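Local atomic coordinates of pullulanase (Klebsiella oxytoca, PDB entry 2YOC), a protein that hydrolyses the alpha-1,6-glucosidic linkages of pullulan and related branched alpha-glucans and is exported by a type 2 secretion system. Residues 414-426 with 882-894. Numbering follows the deposited sequence.
Sequences IHESHIRDLSAWD and SGDWFNRVDYSLQ
Trp425 lies flat against the aliphatic chain of Arg888, which runs extended across one face of the indole. Arg888 CG sits over the five-membered ring, 3.4 Å from its centroid, a CH-pi contact 7° off the ring normal. With CG anti to the backbone N (chi1 176°) and the chain straight as far as NE, the guanidinium is carried above the six-membered ring, off its centre, and stands nearly upright on the indole, the two planes 84° apart. Its cation-pi attraction is at most weak; the charge instead meets Asp890 and Asp895. At the indole edge, Trp425 NE1 donates to Asp884 O (2.9 Å), the oxygen close to the ring plane but NE1 well above the carbonyl plane, while Trp425 CH2 touches Trp885 CE3 at 3.9 Å. The contact belongs to the (beta/alpha)8 barrel of this glycoside hydrolase: the short helix 419-423 follows barrel strand 413-417, and the segment 882-894 comes after the last barrel strand, 860-864, which pairs with 413-417 to close the cylinder. From that helix Arg420, its chain bent at chi3, forms a salt bridge with the carboxylate of Asp884. Arg420 NE meets the syn lone pair of Asp884 OD1 at 3.0 Å, nearly straight and in the guanidinium plane, whereas the bond from NH2 to OD2 is weak. Asp421 turns its carboxylate to Tyr543 and Arg871, although its OD1 lies 3.1 Å from Asn887 O, another acceptor. Farther along, the Tyr891 ring packs against the backbone of Leu422, its CD2 lying 3.6 Å from Leu422 O, and Tyr891 also touches Asn446 and Met447 of helix 446-457.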
loop_
_atom_site.group_PDB
_atom_site.type_symbol
_atom_site.label_atom_id
_atom_site.label_comp_id
_atom_site.label_asym_id
_atom_site.label_seq_id
_atom_site.Cartn_x
_atom_site.Cartn_y
_atom_site.Cartn_z
ATOM N N ILE B 414 9.421 4.256 -35.475
ATOM C CA ILE B 414 8.538 5.209 -36.182
ATOM C C ILE B 414 9.003 6.651 -36.141
ATOM O O ILE B 414 9.405 7.140 -35.083
ATOM C CB ILE B 414 7.050 5.094 -35.712
ATOM C CG1 ILE B 414 6.613 3.637 -35.568
ATOM C CG2 ILE B 414 6.120 5.824 -36.660
ATOM C CD1 ILE B 414 5.369 3.465 -34.706
ATOM N N HIS B 415 8.884 7.331 -37.308
ATOM C CA HIS B 415 9.190 8.726 -37.582
ATOM C C HIS B 415 7.876 9.303 -38.106
ATOM O O HIS B 415 7.493 9.019 -39.244
ATOM C CB HIS B 415 10.277 8.817 -38.673
ATOM C CG HIS B 415 10.979 10.143 -38.741
ATOM N ND1 HIS B 415 11.927 10.507 -37.793
ATOM C CD2 HIS B 415 10.874 11.139 -39.656
ATOM C CE1 HIS B 415 12.358 11.705 -38.150
ATOM N NE2 HIS B 415 11.762 12.126 -39.268
ATOM N N GLU B 416 7.156 10.042 -37.258
ATOM C CA GLU B 416 5.852 10.631 -37.577
ATOM C C GLU B 416 6.041 11.947 -38.325
ATOM O O GLU B 416 6.379 12.986 -37.731
ATOM C CB GLU B 416 5.042 10.822 -36.289
ATOM C CG GLU B 416 3.640 11.356 -36.471
ATOM C CD GLU B 416 3.058 12.050 -35.252
ATOM O OE1 GLU B 416 3.679 13.021 -34.754
ATOM O OE2 GLU B 416 1.947 11.648 -34.830
ATOM N N SER B 417 5.786 11.900 -39.625
ATOM C CA SER B 417 5.954 13.003 -40.575
ATOM C C SER B 417 4.623 13.581 -41.123
ATOM O O SER B 417 3.565 12.945 -40.988
ATOM C CB SER B 417 6.847 12.537 -41.722
ATOM O OG SER B 417 7.691 11.472 -41.301
ATOM N N HIS B 418 4.692 14.808 -41.722
ATOM C CA HIS B 418 3.590 15.558 -42.343
ATOM C C HIS B 418 4.091 16.063 -43.702
ATOM O O HIS B 418 5.233 16.526 -43.790
ATOM C CB HIS B 418 3.149 16.722 -41.435
ATOM C CG HIS B 418 2.012 17.563 -41.963
ATOM N ND1 HIS B 418 2.225 18.567 -42.894
ATOM C CD2 HIS B 418 0.696 17.556 -41.632
ATOM C CE1 HIS B 418 1.041 19.117 -43.115
ATOM N NE2 HIS B 418 0.093 18.550 -42.374
ATOM N N ILE B 419 3.242 15.971 -44.762
ATOM C CA ILE B 419 3.594 16.331 -46.150
ATOM C C ILE B 419 4.187 17.726 -46.344
ATOM O O ILE B 419 5.154 17.873 -47.091
ATOM C CB ILE B 419 2.501 15.923 -47.184
ATOM C CG1 ILE B 419 2.106 14.413 -47.081
ATOM C CG2 ILE B 419 2.839 16.324 -48.622
ATOM C CD1 ILE B 419 3.214 13.392 -47.144
ATOM N N ARG B 420 3.648 18.731 -45.643
ATOM C CA ARG B 420 4.172 20.091 -45.725
ATOM C C ARG B 420 5.423 20.196 -44.856
ATOM O O ARG B 420 6.484 20.581 -45.357
ATOM C CB ARG B 420 3.114 21.141 -45.367
ATOM C CG ARG B 420 2.062 21.288 -46.465
ATOM C CD ARG B 420 1.429 22.666 -46.497
ATOM N NE ARG B 420 2.406 23.722 -46.778
ATOM C CZ ARG B 420 2.633 24.239 -47.978
ATOM N NH1 ARG B 420 1.947 23.814 -49.033
ATOM N NH2 ARG B 420 3.541 25.191 -48.135
ATOM N N ASP B 421 5.337 19.730 -43.595
ATOM C CA ASP B 421 6.464 19.705 -42.656
ATOM C C ASP B 421 7.776 19.159 -43.292
ATOM O O ASP B 421 8.864 19.652 -42.972
ATOM C CB ASP B 421 6.093 18.896 -41.388
ATOM C CG ASP B 421 5.133 19.571 -40.416
ATOM O OD1 ASP B 421 4.834 20.761 -40.609
ATOM O OD2 ASP B 421 4.697 18.903 -39.442
ATOM N N LEU B 422 7.659 18.174 -44.213
ATOM C CA LEU B 422 8.801 17.549 -44.887
ATOM C C LEU B 422 9.464 18.427 -45.960
ATOM O O LEU B 422 10.673 18.672 -45.882
ATOM C CB LEU B 422 8.416 16.178 -45.498
ATOM C CG LEU B 422 8.106 15.034 -44.556
ATOM C CD1 LEU B 422 7.522 13.896 -45.306
ATOM C CD2 LEU B 422 9.335 14.546 -43.877
ATOM N N SER B 423 8.676 18.889 -46.959
ATOM C CA SER B 423 9.178 19.646 -48.111
ATOM C C SER B 423 8.789 21.131 -48.273
ATOM O O SER B 423 9.221 21.726 -49.255
ATOM C CB SER B 423 8.829 18.901 -49.389
ATOM O OG SER B 423 7.428 18.692 -49.474
ATOM N N ALA B 424 8.002 21.730 -47.355
ATOM C CA ALA B 424 7.588 23.135 -47.493
ATOM C C ALA B 424 8.750 24.130 -47.507
ATOM O O ALA B 424 8.692 25.129 -48.245
ATOM C CB ALA B 424 6.600 23.524 -46.407
ATOM N N TRP B 425 9.800 23.851 -46.704
ATOM C CA TRP B 425 10.957 24.735 -46.591
ATOM C C TRP B 425 12.209 24.239 -47.319
ATOM O O TRP B 425 13.180 24.991 -47.419
ATOM C CB TRP B 425 11.268 25.040 -45.112
ATOM C CG TRP B 425 10.155 25.688 -44.344
ATOM C CD1 TRP B 425 9.144 25.068 -43.670
ATOM C CD2 TRP B 425 9.995 27.081 -44.113
ATOM N NE1 TRP B 425 8.339 26.000 -43.060
ATOM C CE2 TRP B 425 8.821 27.249 -43.339
ATOM C CE3 TRP B 425 10.689 28.219 -44.544
ATOM C CZ2 TRP B 425 8.346 28.512 -42.956
ATOM C CZ3 TRP B 425 10.214 29.466 -44.173
ATOM C CH2 TRP B 425 9.067 29.605 -43.371
ATOM N N ASP B 426 12.217 22.993 -47.807
ATOM C CA ASP B 426 13.414 22.482 -48.464
ATOM C C ASP B 426 13.614 22.971 -49.893
ATOM O O ASP B 426 12.933 22.530 -50.826
ATOM C CB ASP B 426 13.568 20.965 -48.319
ATOM C CG ASP B 426 14.977 20.465 -48.619
ATOM O OD1 ASP B 426 15.877 21.313 -48.862
ATOM O OD2 ASP B 426 15.190 19.230 -48.582
ATOM N N SER B 882 -1.025 26.417 -37.383
ATOM C CA SER B 882 0.004 27.397 -37.051
ATOM C C SER B 882 0.953 27.512 -38.237
ATOM O O SER B 882 2.023 28.126 -38.143
ATOM C CB SER B 882 0.704 27.054 -35.740
ATOM O OG SER B 882 -0.114 27.446 -34.647
ATOM N N GLY B 883 0.501 26.942 -39.356
ATOM C CA GLY B 883 1.128 27.007 -40.670
ATOM C C GLY B 883 2.577 26.618 -40.803
ATOM O O GLY B 883 3.160 26.008 -39.907
ATOM N N ASP B 884 3.149 26.969 -41.962
ATOM C CA ASP B 884 4.539 26.703 -42.313
ATOM C C ASP B 884 5.488 27.358 -41.301
ATOM O O ASP B 884 6.516 26.766 -40.967
ATOM C CB ASP B 884 4.846 27.216 -43.735
ATOM C CG ASP B 884 4.127 26.509 -44.875
ATOM O OD1 ASP B 884 3.985 25.267 -44.810
ATOM O OD2 ASP B 884 3.766 27.196 -45.867
ATOM N N TRP B 885 5.127 28.568 -40.800
ATOM C CA TRP B 885 5.937 29.316 -39.846
ATOM C C TRP B 885 6.339 28.543 -38.594
ATOM O O TRP B 885 7.529 28.302 -38.396
ATOM C CB TRP B 885 5.292 30.647 -39.477
ATOM C CG TRP B 885 6.273 31.629 -38.889
ATOM C CD1 TRP B 885 6.363 32.025 -37.587
ATOM C CD2 TRP B 885 7.329 32.307 -39.589
ATOM N NE1 TRP B 885 7.397 32.925 -37.436
ATOM C CE2 TRP B 885 7.994 33.128 -38.651
ATOM C CE3 TRP B 885 7.769 32.310 -40.929
ATOM C CZ2 TRP B 885 9.078 33.932 -39.003
ATOM C CZ3 TRP B 885 8.834 33.120 -41.280
ATOM C CH2 TRP B 885 9.483 33.912 -40.322
ATOM N N PHE B 886 5.368 28.152 -37.761
ATOM C CA PHE B 886 5.663 27.455 -36.510
ATOM C C PHE B 886 6.089 25.998 -36.632
ATOM O O PHE B 886 6.942 25.552 -35.870
ATOM C CB PHE B 886 4.542 27.654 -35.483
ATOM C CG PHE B 886 4.465 29.078 -35.001
ATOM C CD1 PHE B 886 5.273 29.523 -33.959
ATOM C CD2 PHE B 886 3.620 29.992 -35.618
ATOM C CE1 PHE B 886 5.222 30.859 -33.528
ATOM C CE2 PHE B 886 3.573 31.329 -35.197
ATOM C CZ PHE B 886 4.372 31.752 -34.151
ATOM N N ASN B 887 5.535 25.279 -37.611
ATOM C CA ASN B 887 5.799 23.865 -37.859
ATOM C C ASN B 887 6.984 23.629 -38.794
ATOM O O ASN B 887 7.105 22.567 -39.401
ATOM C CB ASN B 887 4.537 23.231 -38.412
ATOM C CG ASN B 887 3.485 23.021 -37.382
ATOM O OD1 ASN B 887 3.443 21.982 -36.708
ATOM N ND2 ASN B 887 2.561 23.951 -37.313
ATOM N N ARG B 888 7.866 24.602 -38.884
ATOM C CA ARG B 888 9.031 24.576 -39.750
ATOM C C ARG B 888 10.095 23.611 -39.273
ATOM O O ARG B 888 10.466 23.619 -38.091
ATOM C CB ARG B 888 9.604 25.996 -39.871
ATOM C CG ARG B 888 10.876 26.103 -40.667
ATOM C CD ARG B 888 11.351 27.523 -40.727
ATOM N NE ARG B 888 12.652 27.596 -41.381
ATOM C CZ ARG B 888 13.811 27.682 -40.737
ATOM N NH1 ARG B 888 13.837 27.742 -39.406
ATOM N NH2 ARG B 888 14.952 27.722 -41.416
ATOM N N VAL B 889 10.575 22.771 -40.213
ATOM C CA VAL B 889 11.683 21.832 -40.005
ATOM C C VAL B 889 12.785 22.185 -41.021
ATOM O O VAL B 889 12.652 21.866 -42.207
ATOM C CB VAL B 889 11.276 20.338 -40.059
ATOM C CG1 VAL B 889 12.471 19.438 -39.749
ATOM C CG2 VAL B 889 10.155 20.055 -39.084
ATOM N N ASP B 890 13.846 22.866 -40.565
ATOM C CA ASP B 890 14.935 23.269 -41.453
ATOM C C ASP B 890 15.874 22.118 -41.870
ATOM O O ASP B 890 16.812 21.801 -41.136
ATOM C CB ASP B 890 15.724 24.434 -40.846
ATOM C CG ASP B 890 16.825 24.953 -41.742
ATOM O OD1 ASP B 890 16.846 24.580 -42.943
ATOM O OD2 ASP B 890 17.660 25.734 -41.251
ATOM N N TYR B 891 15.671 21.536 -43.068
ATOM C CA TYR B 891 16.543 20.448 -43.509
ATOM C C TYR B 891 17.930 20.899 -44.008
ATOM O O TYR B 891 18.787 20.057 -44.299
ATOM C CB TYR B 891 15.822 19.418 -44.418
ATOM C CG TYR B 891 14.894 18.490 -43.651
ATOM C CD1 TYR B 891 15.398 17.426 -42.901
ATOM C CD2 TYR B 891 13.515 18.680 -43.669
ATOM C CE1 TYR B 891 14.556 16.603 -42.153
ATOM C CE2 TYR B 891 12.658 17.852 -42.940
ATOM C CZ TYR B 891 13.182 16.820 -42.173
ATOM O OH TYR B 891 12.346 16.002 -41.439
ATOM N N SER B 892 18.170 22.236 -44.033
ATOM C CA SER B 892 19.463 22.833 -44.398
ATOM C C SER B 892 20.321 23.062 -43.127
ATOM O O SER B 892 21.431 23.590 -43.209
ATOM C CB SER B 892 19.262 24.133 -45.171
ATOM O OG SER B 892 19.235 25.274 -44.321
ATOM N N LEU B 893 19.776 22.656 -41.960
ATOM C CA LEU B 893 20.351 22.700 -40.605
ATOM C C LEU B 893 21.008 24.014 -40.190
ATOM O O LEU B 893 22.206 24.047 -39.921
ATOM C CB LEU B 893 21.291 21.504 -40.298
ATOM C CG LEU B 893 20.996 20.110 -40.853
ATOM C CD1 LEU B 893 21.907 19.087 -40.168
ATOM C CD2 LEU B 893 19.528 19.719 -40.672
ATOM N N GLN B 894 20.238 25.084 -40.130
ATOM C CA GLN B 894 20.769 26.370 -39.694
ATOM C C GLN B 894 20.257 26.659 -38.300
ATOM O O GLN B 894 20.958 27.296 -37.513
ATOM C CB GLN B 894 20.387 27.498 -40.672
ATOM C CG GLN B 894 21.016 27.362 -42.064
ATOM C CD GLN B 894 22.522 27.227 -42.013
ATOM O OE1 GLN B 894 23.084 26.197 -42.411
ATOM N NE2 GLN B 894 23.203 28.244 -41.474
#